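Long-range contacts in alpha-glucosidase ([Eubacterium] rectale, PDB 6PNR), which probably hydrolyses alpha-glycosides of sulfoquinovose, the sulfonated sugar of sulfolipid, as a sulfoquinovosidase of glycoside hydrolase family 31: residues P132-E137 with T185-F190; G128-I133 with G160-T165; I99-F104 with E199-E204. All blocks are in the same frame, centred on the assembly; numbering follows the deposited sequence.

Contact 1 of 3, residues P132-E137 with T185-F190; sequences PIWTSE and TAYADF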
loop_
_atom_site.group_PDB
_atom_site.type_symbol
_atom_site.label_atom_id
_atom_site.label_comp_id
_atom_site.label_asym_id
_atom_site.label_seq_id
_atom_site.Cartn_x
_atom_site.Cartn_y
_atom_site.Cartn_z
ATOM N N PRO A 132 -10.763 -7.333 -6.008
ATOM C CA PRO A 132 -10.237 -8.701 -5.944
ATOM C C PRO A 132 -11.259 -9.654 -5.346
ATOM O O PRO A 132 -11.980 -9.312 -4.409
ATOM C CB PRO A 132 -9.009 -8.560 -5.034
ATOM C CG PRO A 132 -8.556 -7.152 -5.287
ATOM C CD PRO A 132 -9.799 -6.339 -5.504
ATOM N N ILE A 133 -11.307 -10.863 -5.898
ATOM C CA ILE A 133 -12.256 -11.896 -5.486
ATOM C C ILE A 133 -11.450 -12.981 -4.780
ATOM O O ILE A 133 -10.888 -13.874 -5.425
ATOM C CB ILE A 133 -13.029 -12.461 -6.697
ATOM C CG1 ILE A 133 -13.659 -11.329 -7.517
ATOM C CG2 ILE A 133 -14.060 -13.539 -6.261
ATOM C CD1 ILE A 133 -14.651 -10.453 -6.765
ATOM N N TRP A 134 -11.340 -12.874 -3.455
ATOM C CA TRP A 134 -10.521 -13.790 -2.667
ATOM C C TRP A 134 -11.095 -13.750 -1.259
ATOM O O TRP A 134 -11.061 -12.695 -0.620
ATOM C CB TRP A 134 -9.048 -13.363 -2.687
ATOM C CG TRP A 134 -8.080 -14.331 -2.052
ATOM C CD1 TRP A 134 -7.528 -14.244 -0.804
ATOM C CD2 TRP A 134 -7.537 -15.521 -2.646
ATOM N NE1 TRP A 134 -6.675 -15.303 -0.585
ATOM C CE2 TRP A 134 -6.669 -16.106 -1.698
ATOM C CE3 TRP A 134 -7.713 -16.158 -3.881
ATOM C CZ2 TRP A 134 -5.975 -17.291 -1.952
ATOM C CZ3 TRP A 134 -7.014 -17.334 -4.133
ATOM C CH2 TRP A 134 -6.160 -17.885 -3.178
ATOM N N THR A 135 -11.662 -14.862 -0.798
ATOM C CA THR A 135 -12.251 -14.859 0.537
ATOM C C THR A 135 -11.141 -14.778 1.583
ATOM O O THR A 135 -10.081 -15.393 1.440
ATOM C CB THR A 135 -13.145 -16.091 0.753
ATOM O OG1 THR A 135 -13.714 -16.052 2.070
ATOM C CG2 THR A 135 -12.386 -17.407 0.559
ATOM N N SER A 136 -11.355 -13.952 2.603
ATOM C CA SER A 136 -10.329 -13.747 3.621
ATOM C C SER A 136 -10.981 -13.059 4.811
ATOM O O SER A 136 -12.143 -12.651 4.754
ATOM C CB SER A 136 -9.159 -12.905 3.087
ATOM O OG SER A 136 -9.512 -11.524 3.004
ATOM N N GLU A 137 -10.219 -12.914 5.883
ATOM C CA GLU A 137 -10.639 -11.964 6.901
ATOM C C GLU A 137 -10.905 -10.618 6.224
ATOM O O GLU A 137 -10.113 -10.188 5.369
ATOM C CB GLU A 137 -9.559 -11.829 7.980
ATOM C CG GLU A 137 -9.450 -13.053 8.885
ATOM C CD GLU A 137 -10.538 -13.089 9.949
ATOM O OE1 GLU A 137 -11.227 -12.066 10.153
ATOM O OE2 GLU A 137 -10.723 -14.153 10.567
ATOM N N THR A 185 -13.581 -20.487 -9.558
ATOM C CA THR A 185 -13.247 -20.133 -8.185
ATOM C C THR A 185 -11.791 -19.719 -8.055
ATOM O O THR A 185 -11.273 -19.646 -6.933
ATOM C CB THR A 185 -13.575 -21.271 -7.210
ATOM O OG1 THR A 185 -12.683 -22.369 -7.428
ATOM C CG2 THR A 185 -15.031 -21.735 -7.385
ATOM N N ALA A 186 -11.126 -19.425 -9.173
ATOM C CA ALA A 186 -9.780 -18.886 -9.106
ATOM C C ALA A 186 -9.811 -17.486 -8.504
ATOM O O ALA A 186 -10.865 -16.856 -8.394
ATOM C CB ALA A 186 -9.147 -18.843 -10.500
ATOM N N TYR A 187 -8.638 -17.007 -8.090
ATOM C CA TYR A 187 -8.486 -15.582 -7.834
ATOM C C TYR A 187 -8.980 -14.809 -9.045
ATOM O O TYR A 187 -8.700 -15.179 -10.186
ATOM C CB TYR A 187 -7.016 -15.231 -7.556
ATOM C CG TYR A 187 -6.764 -13.763 -7.256
ATOM C CD1 TYR A 187 -6.633 -12.828 -8.281
ATOM C CD2 TYR A 187 -6.660 -13.312 -5.941
ATOM C CE1 TYR A 187 -6.398 -11.473 -8.002
ATOM C CE2 TYR A 187 -6.415 -11.971 -5.654
ATOM C CZ TYR A 187 -6.283 -11.061 -6.686
ATOM O OH TYR A 187 -6.054 -9.729 -6.404
ATOM N N ALA A 188 -9.727 -13.742 -8.796
ATOM C CA ALA A 188 -10.136 -12.837 -9.857
ATOM C C ALA A 188 -10.005 -11.406 -9.364
ATOM O O ALA A 188 -9.822 -11.151 -8.171
ATOM C CB ALA A 188 -11.569 -13.116 -10.332
ATOM N N ASP A 189 -10.092 -10.465 -10.304
ATOM C CA ASP A 189 -10.072 -9.041 -9.977
ATOM C C ASP A 189 -10.964 -8.332 -10.988
ATOM O O ASP A 189 -10.595 -8.214 -12.161
ATOM C CB ASP A 189 -8.642 -8.489 -10.000
ATOM C CG ASP A 189 -8.544 -7.047 -9.489
ATOM O OD1 ASP A 189 -9.582 -6.375 -9.329
ATOM O OD2 ASP A 189 -7.408 -6.582 -9.232
ATOM N N PHE A 190 -12.129 -7.865 -10.534
ATOM C CA PHE A 190 -13.113 -7.217 -11.401
ATOM C C PHE A 190 -12.855 -5.715 -11.372
ATOM O O PHE A 190 -13.044 -5.063 -10.339
ATOM C CB PHE A 190 -14.546 -7.538 -10.956
ATOM C CG PHE A 190 -15.023 -8.920 -11.351
ATOM C CD1 PHE A 190 -14.119 -9.954 -11.567
ATOM C CD2 PHE A 190 -16.378 -9.173 -11.531
ATOM C CE1 PHE A 190 -14.555 -11.214 -11.929
ATOM C CE2 PHE A 190 -16.825 -10.432 -11.897
ATOM C CZ PHE A 190 -15.917 -11.452 -12.106
#
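Y187 lies against both P132 and W134. Its phenolic OH sits 3.5 Å from P132 CB, the two side chains running alongside each other in the same direction. Lower on the ring, Y187 CD2 is 3.7 Å from W134 CE3. The indole carbon arrives near the plane of the tyrosine, at the ring edge, and the two ring planes are inclined at 48° in an oblique pair. Y187 CG stands anti to the backbone N (chi1 -179°), which extends the ring past the backbone of I133 and on to the proline. An alanine here is likely to open a gap between P132 and W134 and to leave the indole freer to shift.

Beside these side chains, the backbones pair antiparallel. I133 N donates to A188 O at 2.7 Å, and the same oxygen receives a CA-H...O contact from P132 CA at 3.3 Å. P132 and D189 form a non-hydrogen-bonded pair, CA to CA 4.1 Å, where strand 130-133, at the edge of the six-stranded antiparallel sheet of the N-terminal beta-sandwich region, joins strand 188-194. On the other face of this pairing, I133 CG1 rests 3.9 Å from A188 CB and 4.3 Å from F190 CD1.

A second shell positions these groups. W134 stacks on H412 and meets F45 edge-to-face, while Y187 is backed by a stack with W203. N413 on helix 408-429 donates its ND2 to I133 O, and D189 OD2 accepts from N130 ND2 just before P132.

Contact 2 of 3, residues G128-I133 with G160-T165; sequences GRNFPI and GDYYNT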
loop_
_atom_site.group_PDB
_atom_site.type_symbol
_atom_site.label_atom_id
_atom_site.label_comp_id
_atom_site.label_asym_id
_atom_site.label_seq_id
_atom_site.Cartn_x
_atom_site.Cartn_y
_atom_site.Cartn_z
ATOM N N GLY A 128 -15.785 2.603 -10.770
ATOM C CA GLY A 128 -14.669 3.442 -10.397
ATOM C C GLY A 128 -13.601 2.772 -9.556
ATOM O O GLY A 128 -12.575 3.402 -9.282
ATOM N N ARG A 129 -13.796 1.516 -9.144
ATOM C CA ARG A 129 -12.803 0.802 -8.348
ATOM C C ARG A 129 -12.637 -0.615 -8.878
ATOM O O ARG A 129 -13.373 -1.064 -9.761
ATOM C CB ARG A 129 -13.191 0.780 -6.860
ATOM C CG ARG A 129 -13.138 2.158 -6.192
ATOM C CD ARG A 129 -13.673 2.131 -4.764
ATOM N NE ARG A 129 -13.642 3.460 -4.154
ATOM C CZ ARG A 129 -14.667 4.309 -4.166
ATOM N NH1 ARG A 129 -15.808 3.968 -4.756
ATOM N NH2 ARG A 129 -14.548 5.502 -3.601
ATOM N N ASN A 130 -11.652 -1.329 -8.332
ATOM C CA ASN A 130 -11.471 -2.739 -8.642
ATOM C C ASN A 130 -11.653 -3.579 -7.383
ATOM O O ASN A 130 -11.371 -3.133 -6.260
ATOM C CB ASN A 130 -10.097 -3.015 -9.273
ATOM C CG ASN A 130 -8.948 -2.724 -8.331
ATOM O OD1 ASN A 130 -8.736 -1.581 -7.916
ATOM N ND2 ASN A 130 -8.177 -3.755 -8.012
ATOM N N PHE A 131 -12.118 -4.810 -7.586
ATOM C CA PHE A 131 -12.515 -5.692 -6.487
ATOM C C PHE A 131 -11.875 -7.060 -6.688
ATOM O O PHE A 131 -12.340 -7.856 -7.523
ATOM C CB PHE A 131 -14.033 -5.761 -6.405
ATOM C CG PHE A 131 -14.661 -4.432 -6.070
ATOM C CD1 PHE A 131 -14.925 -3.498 -7.064
ATOM C CD2 PHE A 131 -14.929 -4.086 -4.751
ATOM C CE1 PHE A 131 -15.454 -2.266 -6.749
ATOM C CE2 PHE A 131 -15.474 -2.845 -4.435
ATOM C CZ PHE A 131 -15.738 -1.939 -5.435
ATOM N N PRO A 132 -10.763 -7.333 -6.008
ATOM C CA PRO A 132 -10.237 -8.701 -5.944
ATOM C C PRO A 132 -11.259 -9.654 -5.346
ATOM O O PRO A 132 -11.980 -9.312 -4.409
ATOM C CB PRO A 132 -9.009 -8.560 -5.034
ATOM C CG PRO A 132 -8.556 -7.152 -5.287
ATOM C CD PRO A 132 -9.799 -6.339 -5.504
ATOM N N ILE A 133 -11.307 -10.863 -5.898
ATOM C CA ILE A 133 -12.256 -11.896 -5.486
ATOM C C ILE A 133 -11.450 -12.981 -4.780
ATOM O O ILE A 133 -10.888 -13.874 -5.425
ATOM C CB ILE A 133 -13.029 -12.461 -6.697
ATOM C CG1 ILE A 133 -13.659 -11.329 -7.517
ATOM C CG2 ILE A 133 -14.060 -13.539 -6.261
ATOM C CD1 ILE A 133 -14.651 -10.453 -6.765
ATOM N N GLY A 160 -6.773 -4.690 6.516
ATOM C CA GLY A 160 -7.598 -4.861 5.336
ATOM C C GLY A 160 -7.764 -3.558 4.559
ATOM O O GLY A 160 -7.067 -2.567 4.787
ATOM N N ASP A 161 -8.725 -3.579 3.633
ATOM C CA ASP A 161 -8.968 -2.488 2.690
ATOM C C ASP A 161 -10.411 -2.611 2.216
ATOM O O ASP A 161 -11.120 -3.554 2.582
ATOM C CB ASP A 161 -7.975 -2.541 1.521
ATOM C CG ASP A 161 -7.666 -1.162 0.927
ATOM O OD1 ASP A 161 -8.420 -0.192 1.154
ATOM O OD2 ASP A 161 -6.641 -1.059 0.225
ATOM N N TYR A 162 -10.844 -1.657 1.378
ATOM C CA TYR A 162 -12.264 -1.549 1.035
ATOM C C TYR A 162 -12.808 -2.814 0.363
ATOM O O TYR A 162 -14.011 -3.080 0.438
ATOM C CB TYR A 162 -12.509 -0.327 0.131
ATOM C CG TYR A 162 -11.966 -0.496 -1.271
ATOM C CD1 TYR A 162 -12.723 -1.124 -2.262
ATOM C CD2 TYR A 162 -10.699 -0.020 -1.607
ATOM C CE1 TYR A 162 -12.227 -1.296 -3.532
ATOM C CE2 TYR A 162 -10.192 -0.181 -2.874
ATOM C CZ TYR A 162 -10.961 -0.824 -3.833
ATOM O OH TYR A 162 -10.465 -0.992 -5.099
ATOM N N TYR A 163 -11.963 -3.585 -0.317
ATOM C CA TYR A 163 -12.453 -4.710 -1.108
ATOM C C TYR A 163 -12.456 -6.038 -0.359
ATOM O O TYR A 163 -12.973 -7.025 -0.894
ATOM C CB TYR A 163 -11.612 -4.876 -2.384
ATOM C CG TYR A 163 -10.134 -4.979 -2.118
ATOM C CD1 TYR A 163 -9.550 -6.205 -1.822
ATOM C CD2 TYR A 163 -9.315 -3.851 -2.160
ATOM C CE1 TYR A 163 -8.195 -6.313 -1.559
ATOM C CE2 TYR A 163 -7.953 -3.949 -1.901
ATOM C CZ TYR A 163 -7.403 -5.179 -1.604
ATOM O OH TYR A 163 -6.069 -5.298 -1.337
ATOM N N ASN A 164 -11.865 -6.110 0.834
ATOM C CA ASN A 164 -11.737 -7.396 1.503
ATOM C C ASN A 164 -13.097 -7.832 2.027
ATOM O O ASN A 164 -13.915 -6.999 2.430
ATOM C CB ASN A 164 -10.708 -7.319 2.641
ATOM C CG ASN A 164 -9.285 -7.173 2.133
ATOM O OD1 ASN A 164 -8.629 -6.142 2.353
ATOM N ND2 ASN A 164 -8.791 -8.210 1.457
ATOM N N THR A 165 -13.352 -9.142 1.996
ATOM C CA THR A 165 -14.667 -9.639 2.370
ATOM C C THR A 165 -14.590 -11.136 2.621
ATOM O O THR A 165 -13.819 -11.849 1.973
ATOM C CB THR A 165 -15.714 -9.332 1.286
ATOM O OG1 THR A 165 -16.942 -9.996 1.600
ATOM C CG2 THR A 165 -15.236 -9.789 -0.084
HETATM O O HOH W 1 -13.804 -7.535 -3.422
#
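The backbone oxygen of N130 takes the phenolic proton of Y162: OH to O is 2.6 Å, and the donor lies in the carbonyl plane on a lone pair, with a C=O...O angle of 141°. Y162 reaches this oxygen because CG lies between the backbone N and the carbonyl carbon (chi1 71°), tilting the ring up toward the strand.

The ring is then packed on three sides. R129 CD lies over one face, 4.2 Å from the Y162 ring centroid, in a CH-pi contact, and Y163 CD2 covers the opposite face. The edge of Y162 points at the face of F131 in an offset edge-to-face pair with planes at 86°; the nearest approach is F131 CE2 to Y162 CE1 at 3.7 Å. Together the bond at the tip and the two covered faces should restrict rotation of the phenol.

Y163 instead forms a platform for P132. The proline CD stands over its face, 4.0 Å from the Y163 ring centroid, and P132 CG comes within 3.7 Å of Y163 CD1. A water beside the F131 ring edge ties the backbones, donating to P132 O and Y163 O, each at 2.7 Å.

R129 also makes a cation-pi contact with Y123, and R142 binds N164 O. The two tyrosines occupy the middle positions of a type I beta turn from D161 to N164, in the loop between helix 147-156 and strand 168-174, and this turn packs its aromatic rings on the edge strand 130-133 of an antiparallel sheet.

Contact 3 of 3, residues I99-F104 with E199-E204; sequences INRFWF and ELQIWE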
loop_
_atom_site.group_PDB
_atom_site.type_symbol
_atom_site.label_atom_id
_atom_site.label_comp_id
_atom_site.label_asym_id
_atom_site.label_seq_id
_atom_site.Cartn_x
_atom_site.Cartn_y
_atom_site.Cartn_z
ATOM N N ILE A 99 -0.906 -20.371 -20.620
ATOM C CA ILE A 99 -1.714 -19.257 -20.157
ATOM C C ILE A 99 -2.210 -19.548 -18.751
ATOM O O ILE A 99 -2.794 -20.609 -18.494
ATOM C CB ILE A 99 -2.887 -19.026 -21.119
ATOM C CG1 ILE A 99 -2.369 -18.615 -22.494
ATOM C CG2 ILE A 99 -3.861 -17.992 -20.568
ATOM C CD1 ILE A 99 -3.458 -18.510 -23.521
ATOM N N ASN A 100 -1.963 -18.614 -17.824
ATOM C CA ASN A 100 -2.612 -18.667 -16.519
ATOM C C ASN A 100 -3.215 -17.325 -16.114
ATOM O O ASN A 100 -3.587 -17.157 -14.949
ATOM C CB ASN A 100 -1.651 -19.179 -15.436
ATOM C CG ASN A 100 -0.458 -18.256 -15.192
ATOM O OD1 ASN A 100 -0.341 -17.181 -15.768
ATOM N ND2 ASN A 100 0.431 -18.689 -14.319
ATOM N N ARG A 101 -3.345 -16.380 -17.048
ATOM C CA ARG A 101 -3.991 -15.099 -16.792
ATOM C C ARG A 101 -4.927 -14.796 -17.947
ATOM O O ARG A 101 -4.538 -14.908 -19.116
ATOM C CB ARG A 101 -2.977 -13.959 -16.625
ATOM C CG ARG A 101 -2.002 -14.111 -15.438
ATOM C CD ARG A 101 -2.695 -14.039 -14.082
ATOM N NE ARG A 101 -1.752 -14.142 -12.955
ATOM C CZ ARG A 101 -1.530 -15.258 -12.265
ATOM N NH1 ARG A 101 -2.184 -16.375 -12.576
ATOM N NH2 ARG A 101 -0.667 -15.263 -11.258
ATOM N N PHE A 102 -6.144 -14.377 -17.608
ATOM C CA PHE A 102 -7.233 -14.214 -18.561
ATOM C C PHE A 102 -7.945 -12.908 -18.234
ATOM O O PHE A 102 -8.453 -12.740 -17.121
ATOM C CB PHE A 102 -8.183 -15.422 -18.460
ATOM C CG PHE A 102 -9.306 -15.434 -19.456
ATOM C CD1 PHE A 102 -9.146 -16.046 -20.686
ATOM C CD2 PHE A 102 -10.538 -14.879 -19.141
ATOM C CE1 PHE A 102 -10.188 -16.078 -21.595
ATOM C CE2 PHE A 102 -11.592 -14.911 -20.041
ATOM C CZ PHE A 102 -11.419 -15.514 -21.272
ATOM N N TRP A 103 -7.960 -11.974 -19.176
ATOM C CA TRP A 103 -8.654 -10.705 -19.007
ATOM C C TRP A 103 -9.792 -10.625 -20.018
ATOM O O TRP A 103 -9.555 -10.673 -21.231
ATOM C CB TRP A 103 -7.708 -9.517 -19.190
ATOM C CG TRP A 103 -6.647 -9.319 -18.136
ATOM C CD1 TRP A 103 -6.729 -8.522 -17.022
ATOM C CD2 TRP A 103 -5.329 -9.870 -18.134
ATOM N NE1 TRP A 103 -5.550 -8.562 -16.325
ATOM C CE2 TRP A 103 -4.670 -9.374 -16.991
ATOM C CE3 TRP A 103 -4.635 -10.730 -18.993
ATOM C CZ2 TRP A 103 -3.357 -9.720 -16.679
ATOM C CZ3 TRP A 103 -3.336 -11.064 -18.690
ATOM C CH2 TRP A 103 -2.707 -10.560 -17.536
ATOM N N PHE A 104 -11.017 -10.499 -19.519
ATOM C CA PHE A 104 -12.218 -10.441 -20.343
ATOM C C PHE A 104 -12.810 -9.046 -20.224
ATOM O O PHE A 104 -13.047 -8.560 -19.109
ATOM C CB PHE A 104 -13.238 -11.499 -19.898
ATOM C CG PHE A 104 -14.458 -11.583 -20.780
ATOM C CD1 PHE A 104 -14.449 -12.361 -21.921
ATOM C CD2 PHE A 104 -15.607 -10.875 -20.465
ATOM C CE1 PHE A 104 -15.564 -12.435 -22.744
ATOM C CE2 PHE A 104 -16.732 -10.944 -21.279
ATOM C CZ PHE A 104 -16.709 -11.730 -22.418
ATOM N N GLU A 199 -13.295 -4.753 -16.964
ATOM C CA GLU A 199 -12.313 -5.781 -17.288
ATOM C C GLU A 199 -12.252 -6.782 -16.149
ATOM O O GLU A 199 -11.999 -6.406 -14.997
ATOM C CB GLU A 199 -10.928 -5.187 -17.570
ATOM C CG GLU A 199 -9.881 -6.245 -17.900
ATOM C CD GLU A 199 -8.591 -5.658 -18.483
ATOM O OE1 GLU A 199 -7.699 -5.280 -17.694
ATOM O OE2 GLU A 199 -8.475 -5.575 -19.731
ATOM N N LEU A 200 -12.465 -8.052 -16.476
ATOM C CA LEU A 200 -12.544 -9.126 -15.498
ATOM C C LEU A 200 -11.278 -9.964 -15.622
ATOM O O LEU A 200 -11.117 -10.714 -16.593
ATOM C CB LEU A 200 -13.797 -9.967 -15.727
ATOM C CG LEU A 200 -15.076 -9.191 -16.055
ATOM C CD1 LEU A 200 -16.234 -10.163 -16.293
ATOM C CD2 LEU A 200 -15.444 -8.160 -14.974
ATOM N N GLN A 201 -10.367 -9.807 -14.664
ATOM C CA GLN A 201 -9.124 -10.574 -14.633
ATOM C C GLN A 201 -9.342 -11.876 -13.865
ATOM O O GLN A 201 -9.849 -11.856 -12.742
ATOM C CB GLN A 201 -7.999 -9.766 -13.984
ATOM C CG GLN A 201 -6.692 -10.548 -13.874
ATOM C CD GLN A 201 -5.588 -9.806 -13.118
ATOM O OE1 GLN A 201 -4.521 -10.365 -12.851
ATOM N NE2 GLN A 201 -5.833 -8.549 -12.784
ATOM N N ILE A 202 -8.952 -13.001 -14.469
ATOM C CA ILE A 202 -9.111 -14.330 -13.881
ATOM C C ILE A 202 -7.762 -15.032 -13.901
ATOM O O ILE A 202 -7.045 -14.972 -14.906
ATOM C CB ILE A 202 -10.159 -15.179 -14.641
ATOM C CG1 ILE A 202 -11.361 -14.342 -15.083
ATOM C CG2 ILE A 202 -10.619 -16.340 -13.774
ATOM C CD1 ILE A 202 -12.240 -13.835 -13.956
ATOM N N TRP A 203 -7.411 -15.713 -12.805
ATOM C CA TRP A 203 -6.103 -16.386 -12.755
ATOM C C TRP A 203 -6.179 -17.834 -13.234
ATOM O O TRP A 203 -5.516 -18.734 -12.698
ATOM C CB TRP A 203 -5.499 -16.296 -11.354
ATOM C CG TRP A 203 -4.974 -14.917 -11.055
ATOM C CD1 TRP A 203 -5.147 -13.791 -11.815
ATOM C CD2 TRP A 203 -4.175 -14.522 -9.931
ATOM N NE1 TRP A 203 -4.517 -12.717 -11.218
ATOM C CE2 TRP A 203 -3.912 -13.143 -10.065
ATOM C CE3 TRP A 203 -3.670 -15.199 -8.816
ATOM C CZ2 TRP A 203 -3.172 -12.424 -9.123
ATOM C CZ3 TRP A 203 -2.940 -14.477 -7.873
ATOM C CH2 TRP A 203 -2.694 -13.108 -8.041
ATOM N N GLU A 204 -7.004 -18.048 -14.255
ATOM C CA GLU A 204 -7.099 -19.268 -15.049
ATOM C C GLU A 204 -7.938 -18.916 -16.266
ATOM O O GLU A 204 -8.603 -17.876 -16.297
ATOM C CB GLU A 204 -7.740 -20.419 -14.272
ATOM C CG GLU A 204 -9.265 -20.329 -14.216
ATOM C CD GLU A 204 -9.891 -21.540 -13.558
ATOM O OE1 GLU A 204 -9.177 -22.552 -13.369
ATOM O OE2 GLU A 204 -11.092 -21.475 -13.213
#
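Strands 101-107 and 197-202 are neighbours in the six-stranded antiparallel sheet of the N-terminal beta-sandwich region, and just before F102 the first strand carries a classic beta bulge, where N100 and R101 both face G32 of the strand beyond. The ladder is regular. F102 N and I202 O pair at 2.9 Å and I202 N returns to F102 O at 2.7 Å; the same reciprocal pairing joins F104 and L200. Between them, W103 and Q201 form a non-hydrogen-bonded pair, where W103 CA and Q201 CA approach to 4.4 Å.

The two faces differ. F102, F104, L200 and I202 share one, where F102 CD2 lies 4.2 Å from I202 CG1; L200 and I202 go on to touch strand 178-182 of the second sheet. On the other face W103 and Q201 run side by side, with the amide chain extended along the pyrrole part of the indole, so that W103 NE1 is 3.4 Å from Q201 CG. E199 adds its carboxylate near W103 CD1; OE1 is hydrogen-bonded to Y50 OH of the second subunit, and OE2 makes salt bridges with R105 and R54.

At the bulged end R101 folds at chi2 (-66°) and lays its guanidinium flat on W203. R101 CZ stands 3.6 Å above the five-membered ring, planes 9° apart, a cation-pi stack, and CD adds a CH-pi contact. NH1 binds N100 O, and NH2 forms salt bridges with D49 and E36, which together should limit turning of the guanidinium. The indole has its own polar tether: W203 NE1 donates to Q201 OE1 at 2.9 Å, the acceptor only 7° out of the ring plane.

All three contacts reach one sheet, in which contact 3 joins two interior strands and contact 1 brings on the edge strand 130-133. Contacts 1 and 2 share P132 and I133, their centres about 9 Å apart, and F190 O probably accepts from F131 N at 2.9 Å. Contacts 1 and 3, about 12 Å apart, are linked across strands 188-194 and 197-202, with D189 N 2.8 Å from Q201 O. Contacts 2 and 3 do not touch; their nearest atoms are about 6 Å apart. None of their residues lines the inhibitor pocket, but E137 OE2 is hydrogen-bonded to Y394 OH, and Y394 follows the pocket residues D390 and F391 closely in sequence.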